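Local structure of putative citrate lyase, alfa subunit (Streptococcus mutans, 2HJ0) at residues 276-288 and 305-317. The protein is a putative citrate lyase alpha subunit of the CitF family, built around two large mixed beta sheets flanked by helices. Sequence-based numbering, arbitrary orientation.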
ATOM      1  N   PHE A 276       5.588 -23.610  -2.770  1.00  7.08           N
ATOM      2  CA  PHE A 276       6.117 -24.222  -1.569  1.00  8.39           C
ATOM      3  C   PHE A 276       6.880 -23.246  -0.680  1.00  9.88           C
ATOM      4  O   PHE A 276       7.289 -22.158  -1.104  1.00  9.58           O
ATOM      5  CB  PHE A 276       7.056 -25.370  -1.933  1.00  8.07           C
ATOM      6  CG  PHE A 276       8.319 -24.917  -2.597  1.00  8.35           C
ATOM      7  CD1 PHE A 276       8.332 -24.591  -3.946  1.00  8.76           C
ATOM      8  CD2 PHE A 276       9.476 -24.744  -1.862  1.00  7.88           C
ATOM      9  CE1 PHE A 276       9.482 -24.093  -4.542  1.00  9.17           C
ATOM     10  CE2 PHE A 276      10.629 -24.246  -2.458  1.00  8.99           C
ATOM     11  CZ  PHE A 276      10.631 -23.919  -3.798  1.00  7.64           C
ATOM     12  N   GLN A 277       7.079 -23.667   0.561  1.00 10.61           N
ATOM     13  CA  GLN A 277       7.828 -22.891   1.525  1.00 11.96           C
ATOM     14  C   GLN A 277       8.666 -23.878   2.335  1.00 11.69           C
ATOM     15  O   GLN A 277       8.153 -24.883   2.819  1.00  8.88           O
ATOM     16  CB  GLN A 277       6.887 -22.111   2.448  1.00 13.23           C
ATOM     17  CG  GLN A 277       7.624 -21.258   3.465  1.00 15.85           C
ATOM     18  CD  GLN A 277       6.716 -20.660   4.513  1.00 17.47           C
ATOM     19  OE1 GLN A 277       5.947 -19.735   4.252  1.00 20.29           O
ATOM     20  NE2 GLN A 277       6.797 -21.197   5.715  1.00 20.04           N
ATOM     21  N   THR A 278       9.965 -23.606   2.441  1.00 13.98           N
ATOM     22  CA  THR A 278      10.868 -24.461   3.206  1.00 14.78           C
ATOM     23  C   THR A 278      11.436 -23.697   4.379  1.00 13.96           C
ATOM     24  O   THR A 278      11.256 -22.484   4.501  1.00 14.26           O
ATOM     25  CB  THR A 278      12.052 -24.975   2.367  1.00 16.02           C
ATOM     26  OG1 THR A 278      12.682 -23.871   1.709  1.00 17.93           O
ATOM     27  CG2 THR A 278      11.575 -25.984   1.338  1.00 17.50           C
ATOM     28  N   GLY A 279      12.143 -24.419   5.236  1.00 14.89           N
ATOM     29  CA  GLY A 279      12.723 -23.818   6.421  1.00 15.03           C
ATOM     30  C   GLY A 279      13.836 -22.824   6.182  1.00 15.42           C
ATOM     31  O   GLY A 279      14.243 -22.554   5.051  1.00 14.03           O
ATOM     32  N   THR A 280      14.337 -22.275   7.277  1.00 16.81           N
ATOM     33  CA  THR A 280      15.416 -21.313   7.210  1.00 18.19           C
ATOM     34  C   THR A 280      16.694 -21.896   7.816  1.00 18.89           C
ATOM     35  O   THR A 280      17.626 -21.164   8.125  1.00 19.95           O
ATOM     36  CB  THR A 280      15.038 -20.008   7.956  1.00 18.41           C
ATOM     37  OG1 THR A 280      14.699 -20.314   9.314  1.00 18.99           O
ATOM     38  CG2 THR A 280      13.853 -19.340   7.293  1.00 18.03           C
ATOM     39  N   GLY A 281      16.731 -23.213   7.984  1.00 19.51           N
ATOM     40  CA  GLY A 281      17.901 -23.858   8.549  1.00 20.69           C
ATOM     41  C   GLY A 281      17.607 -25.310   8.878  1.00 22.42           C
ATOM     42  O   GLY A 281      16.464 -25.754   8.763  1.00 23.67           O
ATOM     43  N   GLY A 282      18.624 -26.062   9.283  1.00 22.06           N
ATOM     44  CA  GLY A 282      18.398 -27.455   9.613  1.00 22.86           C
ATOM     45  C   GLY A 282      17.905 -28.292   8.449  1.00 22.89           C
ATOM     46  O   GLY A 282      18.150 -27.971   7.286  1.00 24.11           O
ATOM     47  N   ALA A 283      17.205 -29.374   8.763  1.00 22.71           N
ATOM     48  CA  ALA A 283      16.684 -30.270   7.740  1.00 23.38           C
ATOM     49  C   ALA A 283      15.583 -29.600   6.928  1.00 23.64           C
ATOM     50  O   ALA A 283      15.472 -29.821   5.724  1.00 23.73           O
ATOM     51  CB  ALA A 283      16.151 -31.547   8.390  1.00 22.36           C
ATOM     52  N   SER A 284      14.761 -28.794   7.593  1.00 24.38           N
ATOM     53  CA  SER A 284      13.673 -28.095   6.916  1.00 26.15           C
ATOM     54  C   SER A 284      14.199 -27.251   5.756  1.00 26.60           C
ATOM     55  O   SER A 284      13.492 -27.030   4.770  1.00 27.95           O
ATOM     56  CB  SER A 284      12.925 -27.191   7.892  1.00 25.70           C
ATOM     57  OG  SER A 284      13.757 -26.122   8.291  1.00 27.19           O
ATOM     58  N   LEU A 285      15.432 -26.770   5.870  1.00 25.05           N
ATOM     59  CA  LEU A 285      16.017 -25.975   4.800  1.00 23.87           C
ATOM     60  C   LEU A 285      16.643 -26.876   3.751  1.00 23.19           C
ATOM     61  O   LEU A 285      16.410 -26.704   2.569  1.00 23.00           O
ATOM     62  CB  LEU A 285      17.082 -25.028   5.358  1.00 23.27           C
ATOM     63  CG  LEU A 285      18.054 -24.340   4.388  1.00 21.33           C
ATOM     64  CD1 LEU A 285      17.336 -23.533   3.326  1.00 21.43           C
ATOM     65  CD2 LEU A 285      18.950 -23.449   5.204  1.00 21.57           C
ATOM     66  N   ALA A 286      17.428 -27.845   4.206  1.00 23.63           N
ATOM     67  CA  ALA A 286      18.114 -28.766   3.315  1.00 24.31           C
ATOM     68  C   ALA A 286      17.187 -29.466   2.335  1.00 24.21           C
ATOM     69  O   ALA A 286      17.592 -29.823   1.232  1.00 24.44           O
ATOM     70  CB  ALA A 286      18.871 -29.797   4.128  1.00 24.73           C
ATOM     71  N   VAL A 287      15.945 -29.673   2.740  1.00 23.48           N
ATOM     72  CA  VAL A 287      14.992 -30.344   1.879  1.00 22.10           C
ATOM     73  C   VAL A 287      15.011 -29.755   0.467  1.00 20.74           C
ATOM     74  O   VAL A 287      14.769 -30.473  -0.498  1.00 20.15           O
ATOM     75  CB  VAL A 287      13.566 -30.261   2.479  1.00 22.41           C
ATOM     76  CG1 VAL A 287      13.085 -28.821   2.468  1.00 23.38           C
ATOM     77  CG2 VAL A 287      12.617 -31.148   1.711  1.00 21.88           C
ATOM     78  N   THR A 288      15.315 -28.464   0.340  1.00 19.11           N
ATOM     79  CA  THR A 288      15.339 -27.833  -0.981  1.00 20.06           C
ATOM     80  C   THR A 288      16.412 -28.417  -1.909  1.00 20.19           C
ATOM     81  O   THR A 288      16.245 -28.423  -3.128  1.00 19.33           O
ATOM     82  CB  THR A 288      15.555 -26.295  -0.907  1.00 19.11           C
ATOM     83  OG1 THR A 288      16.888 -26.017  -0.478  1.00 22.73           O
ATOM     84  CG2 THR A 288      14.595 -25.661   0.040  1.00 19.00           C
ATOM     85  N   ALA A 305       7.974 -19.305  -4.400  1.00 14.61           N
ATOM     86  CA  ALA A 305       8.424 -19.732  -3.090  1.00 14.95           C
ATOM     87  C   ALA A 305       8.028 -18.598  -2.121  1.00 15.11           C
ATOM     88  O   ALA A 305       7.968 -17.420  -2.509  1.00 13.25           O
ATOM     89  CB  ALA A 305       9.918 -19.932  -3.103  1.00 15.31           C
ATOM     90  N   LEU A 306       7.769 -18.947  -0.864  1.00 15.23           N
ATOM     91  CA  LEU A 306       7.346 -17.960   0.120  1.00 15.83           C
ATOM     92  C   LEU A 306       8.142 -17.959   1.412  1.00 15.88           C
ATOM     93  O   LEU A 306       9.154 -18.637   1.548  1.00 15.91           O
ATOM     94  CB  LEU A 306       5.875 -18.201   0.453  1.00 15.54           C
ATOM     95  CG  LEU A 306       5.158 -17.241   1.394  1.00 16.16           C
ATOM     96  CD1 LEU A 306       5.168 -15.848   0.790  1.00 16.36           C
ATOM     97  CD2 LEU A 306       3.727 -17.725   1.626  1.00 18.38           C
ATOM     98  N   GLY A 307       7.664 -17.156   2.355  1.00 17.33           N
ATOM     99  CA  GLY A 307       8.254 -17.085   3.681  1.00 16.73           C
ATOM    100  C   GLY A 307       9.457 -16.207   3.919  1.00 15.07           C
ATOM    101  O   GLY A 307       9.551 -15.072   3.441  1.00 12.85           O
ATOM    102  N   GLY A 308      10.330 -16.750   4.759  1.00 14.65           N
ATOM    103  CA  GLY A 308      11.572 -16.112   5.095  1.00 13.12           C
ATOM    104  C   GLY A 308      12.476 -16.739   4.065  1.00 12.34           C
ATOM    105  O   GLY A 308      12.696 -17.954   4.061  1.00 11.11           O
ATOM    106  N   ILE A 309      12.964 -15.898   3.168  1.00 11.19           N
ATOM    107  CA  ILE A 309      13.814 -16.324   2.086  1.00 11.24           C
ATOM    108  C   ILE A 309      15.240 -16.523   2.549  1.00 11.10           C
ATOM    109  O   ILE A 309      15.678 -15.868   3.483  1.00 10.57           O
ATOM    110  CB  ILE A 309      13.759 -15.281   0.981  1.00 10.80           C
ATOM    111  CG1 ILE A 309      12.292 -15.020   0.624  1.00 11.33           C
ATOM    112  CG2 ILE A 309      14.573 -15.735  -0.218  1.00 11.28           C
ATOM    113  CD1 ILE A 309      11.484 -16.275   0.290  1.00 10.65           C
ATOM    114  N   THR A 310      15.939 -17.468   1.923  1.00 12.55           N
ATOM    115  CA  THR A 310      17.350 -17.744   2.228  1.00 12.23           C
ATOM    116  C   THR A 310      18.033 -17.785   0.872  1.00 11.39           C
ATOM    117  O   THR A 310      17.355 -17.827  -0.157  1.00  8.53           O
ATOM    118  CB  THR A 310      17.568 -19.103   2.884  1.00 12.47           C
ATOM    119  OG1 THR A 310      17.570 -20.112   1.876  1.00 15.70           O
ATOM    120  CG2 THR A 310      16.473 -19.404   3.871  1.00 14.73           C
ATOM    121  N   ASN A 311      19.362 -17.780   0.863  1.00 11.85           N
ATOM    122  CA  ASN A 311      20.096 -17.816  -0.397  1.00 12.24           C
ATOM    123  C   ASN A 311      19.718 -19.007  -1.263  1.00 12.24           C
ATOM    124  O   ASN A 311      19.765 -18.904  -2.482  1.00 10.65           O
ATOM    125  CB  ASN A 311      21.603 -17.818  -0.149  1.00 12.84           C
ATOM    126  CG  ASN A 311      22.406 -17.779  -1.440  1.00 15.71           C
ATOM    127  OD1 ASN A 311      23.014 -18.777  -1.829  1.00 17.11           O
ATOM    128  ND2 ASN A 311      22.403 -16.625  -2.118  1.00 15.92           N
ATOM    129  N   ALA A 312      19.338 -20.127  -0.644  1.00 13.58           N
ATOM    130  CA  ALA A 312      18.952 -21.312  -1.406  1.00 14.78           C
ATOM    131  C   ALA A 312      17.774 -20.977  -2.291  1.00 17.28           C
ATOM    132  O   ALA A 312      17.645 -21.473  -3.414  1.00 17.11           O
ATOM    133  CB  ALA A 312      18.585 -22.432  -0.487  1.00 14.54           C
HETATM  134  N   MSE A 313      16.918 -20.107  -1.778  1.00 19.81           N
HETATM  135  CA  MSE A 313      15.738 -19.683  -2.508  1.00 21.71           C
HETATM  136  C   MSE A 313      16.111 -18.784  -3.683  1.00 19.05           C
HETATM  137  O   MSE A 313      15.547 -18.905  -4.766  1.00 17.11           O
HETATM  138  CB  MSE A 313      14.789 -18.955  -1.563  1.00 28.89           C
HETATM  139  CG  MSE A 313      13.365 -19.384  -1.762  1.00 39.15           C
HETATM  140 SE   MSE A 313      13.251 -21.331  -1.750  1.00 54.68          SE
HETATM  141  CE  MSE A 313      11.998 -21.486  -0.251  1.00 49.87           C
ATOM    142  N   VAL A 314      17.069 -17.890  -3.458  1.00 17.01           N
ATOM    143  CA  VAL A 314      17.519 -16.993  -4.500  1.00 16.79           C
ATOM    144  C   VAL A 314      18.168 -17.852  -5.566  1.00 16.64           C
ATOM    145  O   VAL A 314      17.993 -17.638  -6.769  1.00 18.19           O
ATOM    146  CB  VAL A 314      18.561 -15.996  -3.971  1.00 16.66           C
ATOM    147  CG1 VAL A 314      18.920 -14.978  -5.055  1.00 15.33           C
ATOM    148  CG2 VAL A 314      18.034 -15.304  -2.737  1.00 14.81           C
ATOM    149  N   GLU A 315      18.912 -18.843  -5.106  1.00 16.15           N
ATOM    150  CA  GLU A 315      19.596 -19.769  -5.993  1.00 16.06           C
ATOM    151  C   GLU A 315      18.579 -20.345  -6.975  1.00 14.39           C
ATOM    152  O   GLU A 315      18.789 -20.288  -8.176  1.00 15.29           O
ATOM    153  CB  GLU A 315      20.231 -20.896  -5.173  1.00 18.45           C
ATOM    154  CG  GLU A 315      21.658 -21.265  -5.552  1.00 21.78           C
ATOM    155  CD  GLU A 315      22.716 -20.574  -4.696  1.00 23.92           C
ATOM    156  OE1 GLU A 315      23.005 -19.373  -4.911  1.00 24.82           O
ATOM    157  OE2 GLU A 315      23.263 -21.245  -3.797  1.00 24.89           O
ATOM    158  N   LEU A 316      17.473 -20.879  -6.468  1.00 13.02           N
ATOM    159  CA  LEU A 316      16.453 -21.461  -7.332  1.00 12.92           C
ATOM    160  C   LEU A 316      15.800 -20.472  -8.286  1.00 13.65           C
ATOM    161  O   LEU A 316      15.443 -20.822  -9.415  1.00 13.92           O
ATOM    162  CB  LEU A 316      15.363 -22.132  -6.502  1.00 13.71           C
ATOM    163  CG  LEU A 316      15.717 -23.438  -5.784  1.00 15.23           C
ATOM    164  CD1 LEU A 316      14.550 -23.826  -4.880  1.00 14.96           C
ATOM    165  CD2 LEU A 316      16.003 -24.552  -6.791  1.00 14.72           C
ATOM    166  N   LEU A 317      15.621 -19.238  -7.830  1.00 14.64           N
ATOM    167  CA  LEU A 317      15.001 -18.210  -8.662  1.00 14.53           C
ATOM    168  C   LEU A 317      15.910 -17.863  -9.846  1.00 15.52           C
ATOM    169  O   LEU A 317      15.430 -17.498 -10.917  1.00 14.18           O
ATOM    170  CB  LEU A 317      14.726 -16.945  -7.837  1.00 11.76           C
ATOM    171  CG  LEU A 317      14.082 -15.810  -8.645  1.00 12.36           C
ATOM    172  CD1 LEU A 317      12.589 -16.073  -8.774  1.00 10.33           C
ATOM    173  CD2 LEU A 317      14.335 -14.462  -7.993  1.00  9.34           C
TER
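Phe-276 meets the 305-317 segment through both backbone and ring. Its O accepts from Leu-306 N at 3.3 Å, with an N-H...O angle of 145°, which joins strands 275-277 and 302-305 as parallel neighbours. With chi1 at 68°, CG sits between the backbone N and the carbonyl carbon, and the ring is directed to the side of the sheet covered by helix 311-318: the CB of Ala-305 covers one face, Leu-316 CD1 reaches the edge near the ring plane, and the selenium of selenomethionine Met-313 lies 5.1 Å from the ring centroid, an oblique Met-aromatic contact. Gln-277 follows, with CG anti to the backbone N (chi1 -179°); the extended chain carries its amide alongside the backbone of Leu-306 and Gly-307, where OE1 comes within 3.6 Å of Gly-307 CA while hydrogen-bonded to Tyr-354 OH. At Thr-278, OG1 faces the bent end of Met-313, whose CE methyl thus bridges hydroxyl and ring. The loop then passes Thr-310: Thr-280 CA lies 4.0 Å from Thr-310 CG2, and the CG2 of Thr-280 approaches Gly-308 O. On helix 282-297, Leu-285 CD1 packs against Thr-310 OG1 at 3.7 Å and also touches the methyl of Ala-312; one turn on, Thr-288 OG1, hydrogen-bonded to Tyr-247 OH, borders that same methyl. Thr-310 is the N-cap of helix 311-318, its OG1 accepting a weak bond from Ala-312 N. Strands 275-277 and 302-305 with helix 282-297 between them form a beta-alpha-beta crossover, and helix 311-318 packs beside the crossover helix. One backbone hydrogen bond spans the segments and the remaining contacts are largely apolar, implying cohesion mainly by shape and burial, while Gln-277 OE1, Thr-288 OG1 and Thr-310 OG1 find polar partners elsewhere or within their own segment.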